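DMATS type aromatic prenyltransferase (PDB 6ZS0) probably transfers a dimethylallyl group from dimethylallyl diphosphate to carbon 5 of the tryptophan indole ring, making 5-dimethylallyltryptophan. Local coordinates at residues L81-C86 against A133-L138; T89-N94 against P126-P131; D121-P126 against R167-R172; K149-P154 against Y188-L193. One frame throughout, in Å; residues are numbered along the deposited sequence. Where two conformers were deposited one is given.

Contact 1: L81-C86 against A133-L138; sequences LVEPGC and ALWCAL
Leu81 pairs with Ala137, a non-hydrogen-bonded pair of the antiparallel strands 77-82 and 135-139, and its two methyls go to different partners. Leu81 CD1 lies 3.9 Å from Ala137 CB, while Leu81 CD2 reaches the six-membered half of the Trp135 indole, 4.0 Å from CE3. Val82 then forms the hydrogen-bonded pair with Cys136: Val82 N gives to Cys136 O at 2.8 Å, and Cys136 N gives back to Val82 O at 2.9 Å. Both side chains turn to the other face of the sheet, where helices 25-39 and 91-109 pack. Glu83 has left the strand. With CG anti to the backbone N (chi1 176°) and the chain extended, Glu83 OE1 accepts from Trp135 NE1 at 3.0 Å. The oxygen sits in the indole plane but is itself met from above the carboxylate plane, a bond that should restrain rotation of the indole. Pro84 CD rests on Leu134 O, 3.8 Å away. Last comes Gly85, inside the type I turn from Glu83 to Cys86; its N gives to a water that bonds onward to Leu134 O. The pair is one step in the closed ten-stranded antiparallel barrel, ringed by helices, that defines the ABBA fold of aromatic prenyltransferases.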
loop_
_atom_site.group_PDB
_atom_site.type_symbol
_atom_site.label_atom_id
_atom_site.label_comp_id
_atom_site.label_asym_id
_atom_site.label_seq_id
_atom_site.Cartn_x
_atom_site.Cartn_y
_atom_site.Cartn_z
ATOM N N LEU A 81 -2.341 4.222 4.384
ATOM C CA LEU A 81 -1.125 4.685 3.706
ATOM C C LEU A 81 -1.272 6.183 3.481
ATOM O O LEU A 81 -2.337 6.632 2.992
ATOM C CB LEU A 81 -0.964 3.962 2.376
ATOM C CG LEU A 81 0.272 4.363 1.560
ATOM C CD1 LEU A 81 1.538 3.833 2.206
ATOM C CD2 LEU A 81 0.129 3.855 0.152
ATOM N N VAL A 82 -0.258 6.960 3.839
ATOM C CA VAL A 82 -0.338 8.437 3.722
ATOM C C VAL A 82 0.990 8.982 3.214
ATOM O O VAL A 82 2.058 8.401 3.508
ATOM C CB VAL A 82 -0.713 9.102 5.062
ATOM C CG1 VAL A 82 0.253 8.722 6.166
ATOM C CG2 VAL A 82 -0.771 10.607 4.945
ATOM N N GLU A 83 0.931 10.107 2.518
ATOM C CA GLU A 83 2.131 10.869 2.124
ATOM C C GLU A 83 2.199 12.108 3.009
ATOM O O GLU A 83 1.522 13.092 2.737
ATOM C CB GLU A 83 2.048 11.220 0.643
ATOM C CG GLU A 83 3.213 12.084 0.209
ATOM C CD GLU A 83 3.258 12.343 -1.283
ATOM O OE1 GLU A 83 4.046 11.687 -1.992
ATOM O OE2 GLU A 83 2.541 13.193 -1.701
ATOM N N PRO A 84 2.948 12.110 4.128
ATOM C CA PRO A 84 2.885 13.240 5.053
ATOM C C PRO A 84 3.397 14.550 4.459
ATOM O O PRO A 84 2.928 15.635 4.837
ATOM C CB PRO A 84 3.734 12.804 6.236
ATOM C CG PRO A 84 3.880 11.354 6.111
ATOM C CD PRO A 84 3.794 11.027 4.633
ATOM N N GLY A 85 4.251 14.473 3.459
ATOM C CA GLY A 85 4.851 15.676 2.850
ATOM C C GLY A 85 4.059 16.189 1.671
ATOM O O GLY A 85 4.561 17.012 0.923
ATOM N N CYS A 86 2.842 15.686 1.508
ATOM C CA CYS A 86 1.888 16.123 0.488
ATOM C C CYS A 86 1.691 17.644 0.604
ATOM O O CYS A 86 1.512 18.121 1.739
ATOM C CB CYS A 86 0.560 15.422 0.709
ATOM S SG CYS A 86 -0.611 15.851 -0.572
ATOM N N ALA A 133 8.960 10.580 -2.329
ATOM C CA ALA A 133 10.092 10.678 -1.391
ATOM C C ALA A 133 9.869 9.766 -0.184
ATOM O O ALA A 133 10.795 9.068 0.199
ATOM C CB ALA A 133 10.294 12.115 -0.970
ATOM N N LEU A 134 8.682 9.787 0.412
ATOM C CA LEU A 134 8.434 9.008 1.653
ATOM C C LEU A 134 6.948 8.872 1.861
ATOM O O LEU A 134 6.237 9.894 1.939
ATOM C CB LEU A 134 9.090 9.697 2.852
ATOM C CG LEU A 134 9.100 8.880 4.150
ATOM C CD1 LEU A 134 10.315 9.264 4.980
ATOM C CD2 LEU A 134 7.788 9.048 4.937
ATOM N N TRP A 135 6.476 7.646 1.945
ATOM C CA TRP A 135 5.111 7.338 2.387
ATOM C C TRP A 135 5.228 6.547 3.680
ATOM O O TRP A 135 6.248 5.907 3.913
ATOM C CB TRP A 135 4.323 6.528 1.356
ATOM C CG TRP A 135 4.116 7.201 0.036
ATOM C CD1 TRP A 135 4.239 8.531 -0.270
ATOM C CD2 TRP A 135 3.704 6.548 -1.175
ATOM N NE1 TRP A 135 3.918 8.738 -1.581
ATOM C CE2 TRP A 135 3.600 7.537 -2.158
ATOM C CE3 TRP A 135 3.442 5.223 -1.509
ATOM C CZ2 TRP A 135 3.246 7.231 -3.468
ATOM C CZ3 TRP A 135 3.085 4.927 -2.802
ATOM C CH2 TRP A 135 2.961 5.916 -3.746
ATOM N N CYS A 136 4.184 6.626 4.461
ATOM C CA CYS A 136 4.049 5.917 5.736
ATOM C C CYS A 136 2.768 5.090 5.701
ATOM O O CYS A 136 1.723 5.632 5.330
ATOM C CB CYS A 136 4.063 6.920 6.871
ATOM S SG CYS A 136 4.053 6.117 8.484
ATOM N N ALA A 137 2.855 3.805 6.069
ATOM C CA ALA A 137 1.653 2.980 6.296
ATOM C C ALA A 137 1.552 2.690 7.791
ATOM O O ALA A 137 2.551 2.302 8.409
ATOM C CB ALA A 137 1.716 1.710 5.521
ATOM N N LEU A 138 0.376 2.889 8.316
ATOM C CA LEU A 138 0.057 2.623 9.728
ATOM C C LEU A 138 -0.864 1.401 9.800
ATOM O O LEU A 138 -1.921 1.429 9.186
ATOM C CB LEU A 138 -0.596 3.876 10.297
ATOM C CG LEU A 138 0.333 5.095 10.292
ATOM C CD1 LEU A 138 -0.420 6.394 10.418
ATOM C CD2 LEU A 138 1.369 4.957 11.381
HETATM O O HOH W 1 6.654 11.505 -1.057
HETATM O O HOH W 2 6.168 12.558 2.563
#

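Contact 2: T89-N94 against P126-P131; sequences TSLADN and PAPQGP
Leu91 and Pro128 make the main apolar contact, the two side chains lying alongside one another, pointed opposite ways. Leu91 CG stands 3.8 Å from Pro128 CG, and the same ring carbon comes within 3.6 Å of Ala92 N, so the proline ring bears on the backbone of the first helical turn as well as on a side chain. Ala92 CB adds a touch on Pro128 CD at 4.0 Å. Leu91's first torsion (chi1 -170°) swings CG away from the backbone N, and CD2 runs on past the ring and onto the loop's main chain, where Leu91 CD2 lies 3.5 Å from both Gln129 C and Gly130 N. A serine in place of Pro128 would have neither CG nor CD, which would probably open a gap beside Leu91 CG and Ala92 CB and free the loop backbone to move.

Within the helical segment, Ser90 is the N-cap: its OG accepts from Asp93 N at 3.1 Å, and Ser90 O accepts from Asn94 N at 2.9 Å. On the loop side, a backbone bond joins Gln129 to Val156, which the Pro128 ring also touches, and Gly130 precedes a cis peptide bond to Pro131. This surface contact joins the serine-capped N-terminal turn of helix 91-109 to the proline-rich loop leading into barrel strand 135-139.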
loop_
_atom_site.group_PDB
_atom_site.type_symbol
_atom_site.label_atom_id
_atom_site.label_comp_id
_atom_site.label_asym_id
_atom_site.label_seq_id
_atom_site.Cartn_x
_atom_site.Cartn_y
_atom_site.Cartn_z
ATOM N N THR A 89 6.312 22.253 -1.513
ATOM C CA THR A 89 6.518 22.947 -2.807
ATOM C C THR A 89 7.620 22.266 -3.618
ATOM O O THR A 89 7.824 22.654 -4.789
ATOM C CB THR A 89 6.811 24.437 -2.602
ATOM O OG1 THR A 89 7.900 24.600 -1.692
ATOM C CG2 THR A 89 5.608 25.154 -2.044
ATOM N N SER A 90 8.298 21.271 -3.054
ATOM C CA SER A 90 9.367 20.527 -3.738
ATOM C C SER A 90 9.390 19.096 -3.211
ATOM O O SER A 90 8.944 18.852 -2.073
ATOM C CB SER A 90 10.709 21.198 -3.549
ATOM O OG SER A 90 11.183 21.050 -2.215
ATOM N N LEU A 91 9.866 18.181 -4.020
ATOM C CA LEU A 91 9.989 16.779 -3.591
ATOM C C LEU A 91 10.982 16.685 -2.408
ATOM O O LEU A 91 10.756 15.851 -1.486
ATOM C CB LEU A 91 10.387 15.955 -4.800
ATOM C CG LEU A 91 10.348 14.462 -4.626
ATOM C CD1 LEU A 91 8.975 14.011 -4.120
ATOM C CD2 LEU A 91 10.687 13.801 -5.946
ATOM N N ALA A 92 12.035 17.487 -2.389
ATOM C CA ALA A 92 12.972 17.527 -1.258
ATOM C C ALA A 92 12.227 17.908 0.023
ATOM O O ALA A 92 12.424 17.213 1.065
ATOM C CB ALA A 92 14.093 18.479 -1.554
ATOM N N ASP A 93 11.386 18.935 -0.010
ATOM C CA ASP A 93 10.675 19.348 1.224
ATOM C C ASP A 93 9.580 18.325 1.539
ATOM O O ASP A 93 9.278 18.136 2.711
ATOM C CB ASP A 93 10.143 20.760 1.138
ATOM C CG ASP A 93 11.214 21.807 1.402
ATOM O OD1 ASP A 93 12.353 21.428 1.779
ATOM O OD2 ASP A 93 10.878 22.973 1.277
ATOM N N ASN A 94 9.038 17.656 0.522
ATOM C CA ASN A 94 8.055 16.572 0.717
ATOM C C ASN A 94 8.732 15.482 1.571
ATOM O O ASN A 94 8.158 15.050 2.596
ATOM C CB ASN A 94 7.578 16.078 -0.648
ATOM C CG ASN A 94 6.575 14.939 -0.598
ATOM O OD1 ASN A 94 6.759 13.958 0.127
ATOM N ND2 ASN A 94 5.511 15.069 -1.368
ATOM N N PRO A 126 19.509 15.639 -2.221
ATOM C CA PRO A 126 19.007 16.849 -2.875
ATOM C C PRO A 126 18.603 16.548 -4.332
ATOM O O PRO A 126 19.019 15.561 -4.874
ATOM C CB PRO A 126 20.187 17.836 -2.766
ATOM C CG PRO A 126 21.424 16.951 -2.635
ATOM C CD PRO A 126 20.957 15.679 -1.962
ATOM N N ALA A 127 17.749 17.370 -4.912
ATOM C CA ALA A 127 17.233 17.194 -6.288
ATOM C C ALA A 127 16.741 15.761 -6.471
ATOM O O ALA A 127 17.109 15.093 -7.441
ATOM C CB ALA A 127 18.309 17.535 -7.280
ATOM N N PRO A 128 15.885 15.235 -5.567
ATOM C CA PRO A 128 15.330 13.898 -5.735
ATOM C C PRO A 128 14.414 13.824 -6.955
ATOM O O PRO A 128 13.778 14.816 -7.302
ATOM C CB PRO A 128 14.515 13.683 -4.454
ATOM C CG PRO A 128 14.105 15.069 -4.066
ATOM C CD PRO A 128 15.348 15.896 -4.364
ATOM N N GLN A 129 14.360 12.656 -7.566
ATOM C CA GLN A 129 13.440 12.341 -8.673
ATOM C C GLN A 129 12.237 11.588 -8.111
ATOM O O GLN A 129 12.368 10.936 -7.043
ATOM C CB GLN A 129 14.207 11.590 -9.746
ATOM C CG GLN A 129 15.355 12.437 -10.267
ATOM C CD GLN A 129 16.099 11.807 -11.410
ATOM O OE1 GLN A 129 15.499 11.270 -12.347
ATOM N NE2 GLN A 129 17.419 11.882 -11.338
ATOM N N GLY A 130 11.101 11.727 -8.784
ATOM C CA GLY A 130 9.806 11.165 -8.361
ATOM C C GLY A 130 9.833 9.654 -8.509
ATOM O O GLY A 130 10.855 9.073 -8.884
ATOM N N PRO A 131 8.701 8.971 -8.324
ATOM C CA PRO A 131 7.404 9.605 -8.038
ATOM C C PRO A 131 7.016 9.857 -6.570
ATOM O O PRO A 131 5.931 10.356 -6.313
ATOM C CB PRO A 131 6.468 8.548 -8.639
ATOM C CG PRO A 131 7.166 7.272 -8.328
ATOM C CD PRO A 131 8.603 7.549 -8.620
#

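Contact 3: D121-P126 against R167-R172; sequences DLFLPP and REALRR
Leu122 and Ala169 bring together two helices of the outer layer of the ABBA barrel, 120-123 and 162-175. On the packed, inward side the Ala169 methyl meets both Phe123 and Leu122: Ala169 CB lies at the edge of the Phe123 ring, in plane, 4.0 Å from CE1. Leu122 CD1 lies 4.3 Å from the same Ala169 CB, and both Phe123 and Ala169 also touch Leu191 of the strand beneath. Toward solvent the apolar contact gives way to charge. Leu122 CG lies over one face of the Arg172 guanidinium, 3.7 Å from CZ, while the edges of that group are taken by carboxylates. Glu168 OE2 accepts from Arg172 NE at 2.9 Å and also from Arg171 NH2, so one oxygen joins two arginines. Arg172 NH1 also gives to Glu118 O, besides its bond to Asp121. With a methionine instead of Arg172, Asp121 would probably lose its charged mate and the salt-bridge network would be cut between the two helices. Arg172 extends straight from CG to NE and grips Asp121 end-on, the two flat groups nearly coplanar (13°): Arg172 NH1 gives to Asp121 OD1 at 2.8 Å and NH2 gives to OD2 at 2.9 Å, each on the syn lone pair.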
loop_
_atom_site.group_PDB
_atom_site.type_symbol
_atom_site.label_atom_id
_atom_site.label_comp_id
_atom_site.label_asym_id
_atom_site.label_seq_id
_atom_site.Cartn_x
_atom_site.Cartn_y
_atom_site.Cartn_z
ATOM N N ASP A 121 20.640 8.912 3.517
ATOM C CA ASP A 121 21.470 9.544 2.464
ATOM C C ASP A 121 21.153 8.917 1.103
ATOM O O ASP A 121 21.235 9.648 0.087
ATOM C CB ASP A 121 22.959 9.452 2.743
ATOM C CG ASP A 121 23.418 8.032 2.902
ATOM O OD1 ASP A 121 22.921 7.380 3.830
ATOM O OD2 ASP A 121 24.227 7.587 2.083
ATOM N N LEU A 122 20.809 7.625 1.062
ATOM C CA LEU A 122 20.474 6.935 -0.209
ATOM C C LEU A 122 19.141 7.466 -0.731
ATOM O O LEU A 122 19.014 7.635 -1.960
ATOM C CB LEU A 122 20.358 5.428 -0.003
ATOM C CG LEU A 122 21.637 4.680 0.365
ATOM C CD1 LEU A 122 21.297 3.271 0.781
ATOM C CD2 LEU A 122 22.619 4.668 -0.793
ATOM N N PHE A 123 18.159 7.682 0.158
ATOM C CA PHE A 123 16.740 7.833 -0.245
ATOM C C PHE A 123 16.244 9.273 -0.145
ATOM O O PHE A 123 15.203 9.556 -0.769
ATOM C CB PHE A 123 15.878 6.836 0.524
ATOM C CG PHE A 123 16.075 5.408 0.099
ATOM C CD1 PHE A 123 16.773 4.508 0.901
ATOM C CD2 PHE A 123 15.578 4.958 -1.117
ATOM C CE1 PHE A 123 16.964 3.191 0.500
ATOM C CE2 PHE A 123 15.742 3.639 -1.489
ATOM C CZ PHE A 123 16.449 2.764 -0.691
ATOM N N LEU A 124 16.953 10.164 0.561
ATOM C CA LEU A 124 16.578 11.601 0.683
ATOM C C LEU A 124 17.758 12.487 0.284
ATOM O O LEU A 124 18.290 13.249 1.098
ATOM C CB LEU A 124 16.127 11.871 2.122
ATOM C CG LEU A 124 14.844 11.145 2.558
ATOM C CD1 LEU A 124 14.486 11.526 3.983
ATOM C CD2 LEU A 124 13.665 11.424 1.636
ATOM N N PRO A 125 18.227 12.389 -0.972
ATOM C CA PRO A 125 19.262 13.290 -1.467
ATOM C C PRO A 125 18.675 14.634 -1.887
ATOM O O PRO A 125 17.460 14.804 -1.935
ATOM C CB PRO A 125 19.783 12.541 -2.695
ATOM C CG PRO A 125 18.519 11.862 -3.250
ATOM C CD PRO A 125 17.800 11.408 -1.990
ATOM N N PRO A 126 19.509 15.639 -2.221
ATOM C CA PRO A 126 19.007 16.849 -2.875
ATOM C C PRO A 126 18.603 16.548 -4.332
ATOM O O PRO A 126 19.019 15.561 -4.874
ATOM C CB PRO A 126 20.187 17.836 -2.766
ATOM C CG PRO A 126 21.424 16.951 -2.635
ATOM C CD PRO A 126 20.957 15.679 -1.962
ATOM N N ARG A 167 20.615 -2.726 -3.650
ATOM C CA ARG A 167 21.721 -3.605 -3.211
ATOM C C ARG A 167 22.412 -2.973 -1.997
ATOM O O ARG A 167 22.624 -3.674 -1.023
ATOM C CB ARG A 167 22.688 -3.866 -4.364
ATOM C CG ARG A 167 23.926 -4.643 -3.942
ATOM C CD ARG A 167 24.941 -4.722 -5.052
ATOM N NE ARG A 167 24.450 -5.417 -6.235
ATOM C CZ ARG A 167 24.389 -6.747 -6.380
ATOM N NH1 ARG A 167 23.965 -7.266 -7.521
ATOM N NH2 ARG A 167 24.739 -7.556 -5.395
ATOM N N GLU A 168 22.725 -1.676 -2.043
ATOM C CA GLU A 168 23.435 -0.981 -0.948
ATOM C C GLU A 168 22.527 -0.920 0.279
ATOM O O GLU A 168 23.011 -1.159 1.386
ATOM C CB GLU A 168 23.877 0.421 -1.367
ATOM C CG GLU A 168 24.533 1.215 -0.248
ATOM C CD GLU A 168 25.799 0.617 0.365
ATOM O OE1 GLU A 168 26.313 -0.407 -0.160
ATOM O OE2 GLU A 168 26.268 1.185 1.362
ATOM N N ALA A 169 21.232 -0.632 0.104
ATOM C CA ALA A 169 20.289 -0.600 1.251
ATOM C C ALA A 169 20.306 -1.942 1.990
ATOM O O ALA A 169 20.412 -1.953 3.235
ATOM C CB ALA A 169 18.898 -0.248 0.786
ATOM N N LEU A 170 20.216 -3.045 1.255
ATOM C CA LEU A 170 20.085 -4.388 1.872
ATOM C C LEU A 170 21.378 -4.699 2.627
ATOM O O LEU A 170 21.296 -5.160 3.770
ATOM C CB LEU A 170 19.778 -5.420 0.793
ATOM C CG LEU A 170 18.365 -5.335 0.221
ATOM C CD1 LEU A 170 18.236 -6.235 -1.001
ATOM C CD2 LEU A 170 17.330 -5.703 1.278
ATOM N N ARG A 171 22.519 -4.375 2.025
ATOM C CA ARG A 171 23.845 -4.552 2.671
ATOM C C ARG A 171 23.878 -3.797 4.003
ATOM O O ARG A 171 24.253 -4.393 5.024
ATOM C CB ARG A 171 24.965 -4.074 1.749
ATOM C CG ARG A 171 26.351 -4.388 2.284
ATOM C CD ARG A 171 27.417 -3.498 1.701
ATOM N NE ARG A 171 27.294 -2.092 2.050
ATOM C CZ ARG A 171 27.593 -1.559 3.234
ATOM N NH1 ARG A 171 28.021 -2.311 4.233
ATOM N NH2 ARG A 171 27.454 -0.261 3.422
ATOM N N ARG A 172 23.516 -2.525 3.999
ATOM C CA ARG A 172 23.554 -1.691 5.216
ATOM C C ARG A 172 22.611 -2.274 6.277
ATOM O O ARG A 172 22.869 -2.035 7.460
ATOM C CB ARG A 172 23.175 -0.250 4.902
ATOM C CG ARG A 172 24.122 0.470 3.953
ATOM C CD ARG A 172 23.626 1.879 3.834
ATOM N NE ARG A 172 24.403 2.736 2.952
ATOM C CZ ARG A 172 24.241 4.052 2.873
ATOM N NH1 ARG A 172 23.350 4.662 3.642
ATOM N NH2 ARG A 172 24.997 4.767 2.053
#

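Contact 4: K149-P154 against Y188-L193; sequences KVYLNP and YPFLAL
Tyr151 and Phe190 meet as a T-shaped pair, the edge of the tyrosine directed at the face of the phenylalanine, with centroids 5.8 Å apart and planes at 85°. The tyrosine ring has a second neighbour over one of its faces: Ala192 CB stands 4.1 Å from the Tyr151 centroid, 20° off the normal, a CH-pi contact. Farther along the segments, Pro154 packs its ring onto main chain, its CG 3.2 Å from Tyr188 O, and also reaches Leu191, Pro154 CG lying 4.2 Å from Leu191 CB.

Backbone pairing sets these groups in place. Val150 with Leu193 and Leu152 with Leu191 are hydrogen-bonded antiparallel pairs; Leu152 N gives to Leu191 O at 2.8 Å, while Leu191 N returns a bond to Leu152 O at 3.0 Å. Tyr151 and Ala192 form the non-hydrogen-bonded pair between them, their side chains on the same face; Tyr151 CG stands opposite its own carbonyl carbon (chi1 -70°), which helps bring a face of the ring against the alanine methyl. Just past the strand, a water donates to Asn153 OD1 at 2.8 Å and to Pro189 O, bridging the two segments; OD1 also accepts from Ala155 N.

Phe190 meets the rings of Trp135 and Tyr206 too, consistent with an aromatic inner face like the tyrosine-rich lumen of this family. On the opposite face Leu191 and Leu193 pack against helix 162-175. Strands 135-139 and 202-209 flank the pair, continuing the barrel on either side.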
loop_
_atom_site.group_PDB
_atom_site.type_symbol
_atom_site.label_atom_id
_atom_site.label_comp_id
_atom_site.label_asym_id
_atom_site.label_seq_id
_atom_site.Cartn_x
_atom_site.Cartn_y
_atom_site.Cartn_z
ATOM N N LYS A 149 5.285 1.425 8.914
ATOM C CA LYS A 149 6.063 0.991 7.750
ATOM C C LYS A 149 6.394 2.253 6.959
ATOM O O LYS A 149 5.473 3.053 6.785
ATOM C CB LYS A 149 5.218 0.039 6.910
ATOM C CG LYS A 149 5.960 -0.736 5.838
ATOM C CD LYS A 149 5.132 -1.877 5.281
ATOM C CE LYS A 149 4.273 -2.546 6.329
ATOM N NZ LYS A 149 3.780 -3.871 5.880
ATOM N N VAL A 150 7.637 2.419 6.548
ATOM C CA VAL A 150 8.075 3.555 5.712
ATOM C C VAL A 150 8.448 3.053 4.329
ATOM O O VAL A 150 9.206 2.100 4.250
ATOM C CB VAL A 150 9.246 4.277 6.395
ATOM C CG1 VAL A 150 9.737 5.440 5.584
ATOM C CG2 VAL A 150 8.810 4.728 7.773
ATOM N N TYR A 151 7.950 3.742 3.287
ATOM C CA TYR A 151 8.194 3.459 1.854
ATOM C C TYR A 151 9.096 4.543 1.290
ATOM O O TYR A 151 8.784 5.715 1.443
ATOM C CB TYR A 151 6.881 3.424 1.092
ATOM C CG TYR A 151 6.009 2.245 1.404
ATOM C CD1 TYR A 151 5.211 2.241 2.527
ATOM C CD2 TYR A 151 5.990 1.140 0.573
ATOM C CE1 TYR A 151 4.399 1.151 2.819
ATOM C CE2 TYR A 151 5.195 0.043 0.860
ATOM C CZ TYR A 151 4.410 0.050 1.986
ATOM O OH TYR A 151 3.589 -1.012 2.259
ATOM N N LEU A 152 10.194 4.110 0.692
ATOM C CA LEU A 152 11.204 4.990 0.076
ATOM C C LEU A 152 11.365 4.624 -1.396
ATOM O O LEU A 152 10.861 3.550 -1.811
ATOM C CB LEU A 152 12.508 4.836 0.845
ATOM C CG LEU A 152 12.431 5.071 2.347
ATOM C CD1 LEU A 152 13.694 4.603 3.016
ATOM C CD2 LEU A 152 12.193 6.545 2.618
ATOM N N ASN A 153 12.015 5.495 -2.155
ATOM C CA ASN A 153 12.067 5.465 -3.649
ATOM C C ASN A 153 13.450 5.070 -4.152
ATOM O O ASN A 153 14.353 5.905 -4.165
ATOM C CB ASN A 153 11.721 6.845 -4.194
ATOM C CG ASN A 153 11.751 6.911 -5.702
ATOM O OD1 ASN A 153 11.841 5.890 -6.379
ATOM N ND2 ASN A 153 11.683 8.119 -6.227
ATOM N N PRO A 154 13.676 3.804 -4.563
ATOM C CA PRO A 154 14.971 3.404 -5.110
ATOM C C PRO A 154 15.398 4.210 -6.352
ATOM O O PRO A 154 16.616 4.207 -6.651
ATOM C CB PRO A 154 14.739 1.927 -5.447
ATOM C CG PRO A 154 13.697 1.498 -4.464
ATOM C CD PRO A 154 12.749 2.667 -4.442
ATOM N N TYR A 188 12.309 -1.207 -9.591
ATOM C CA TYR A 188 12.310 -1.331 -8.117
ATOM C C TYR A 188 11.518 -0.157 -7.578
ATOM O O TYR A 188 12.101 0.868 -7.203
ATOM C CB TYR A 188 13.752 -1.346 -7.588
ATOM C CG TYR A 188 14.582 -2.440 -8.178
ATOM C CD1 TYR A 188 14.541 -3.723 -7.656
ATOM C CD2 TYR A 188 15.340 -2.213 -9.304
ATOM C CE1 TYR A 188 15.256 -4.758 -8.235
ATOM C CE2 TYR A 188 16.072 -3.227 -9.892
ATOM C CZ TYR A 188 16.024 -4.503 -9.362
ATOM O OH TYR A 188 16.739 -5.518 -9.941
ATOM N N PRO A 189 10.175 -0.226 -7.575
ATOM C CA PRO A 189 9.374 0.967 -7.259
ATOM C C PRO A 189 9.468 1.412 -5.794
ATOM O O PRO A 189 9.303 2.589 -5.559
ATOM C CB PRO A 189 7.942 0.618 -7.650
ATOM C CG PRO A 189 7.910 -0.895 -7.717
ATOM C CD PRO A 189 9.334 -1.364 -8.010
ATOM N N PHE A 190 9.736 0.515 -4.857
ATOM C CA PHE A 190 9.776 0.857 -3.418
ATOM C C PHE A 190 10.784 -0.003 -2.701
ATOM O O PHE A 190 10.941 -1.194 -3.066
ATOM C CB PHE A 190 8.435 0.598 -2.727
ATOM C CG PHE A 190 7.257 1.248 -3.394
ATOM C CD1 PHE A 190 6.998 2.589 -3.215
ATOM C CD2 PHE A 190 6.364 0.508 -4.154
ATOM C CE1 PHE A 190 5.917 3.192 -3.828
ATOM C CE2 PHE A 190 5.284 1.113 -4.780
ATOM C CZ PHE A 190 5.065 2.461 -4.620
ATOM N N LEU A 191 11.441 0.576 -1.697
ATOM C CA LEU A 191 11.993 -0.198 -0.587
ATOM C C LEU A 191 11.295 0.256 0.684
ATOM O O LEU A 191 11.152 1.500 0.891
ATOM C CB LEU A 191 13.495 0.021 -0.506
ATOM C CG LEU A 191 14.213 -0.839 0.524
ATOM C CD1 LEU A 191 15.557 -1.272 -0.034
ATOM C CD2 LEU A 191 14.381 -0.099 1.832
ATOM N N ALA A 192 10.847 -0.687 1.490
ATOM C CA ALA A 192 10.088 -0.365 2.704
ATOM C C ALA A 192 10.745 -0.996 3.943
ATOM O O ALA A 192 11.402 -2.036 3.839
ATOM C CB ALA A 192 8.671 -0.789 2.557
ATOM N N LEU A 193 10.591 -0.323 5.060
ATOM C CA LEU A 193 11.047 -0.811 6.389
ATOM C C LEU A 193 9.852 -0.884 7.318
ATOM O O LEU A 193 9.174 0.095 7.457
ATOM C CB LEU A 193 12.091 0.148 6.971
ATOM C CG LEU A 193 13.457 0.135 6.315
ATOM C CD1 LEU A 193 14.380 1.140 7.015
ATOM C CD2 LEU A 193 14.057 -1.267 6.374
HETATM O O HOH W 3 9.686 4.497 -7.389
#

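Contacts 1 and 4 are sections of one ten-stranded barrel, their centres about 11 Å apart; strands 135-139 and 147-152 are neighbours, joined by probable backbone hydrogen bonds, and Trp135 packs on Phe190 between them. Contacts 2 and 3 lie farther out, their centres about 20 and 21 Å from the centre of the chain, and share Pro126 of the loop after helix 120-123. Along the chain contact 2 is nested within the loop closed by contact 1, contact 3 crosses contacts 1, 2 and 4, and contact 4 follows contact 1. Phe123 touches Leu152 and Asn153, so contact 3 presses directly on contact 4. The four thus link barrel wall, outer helices and connecting loops.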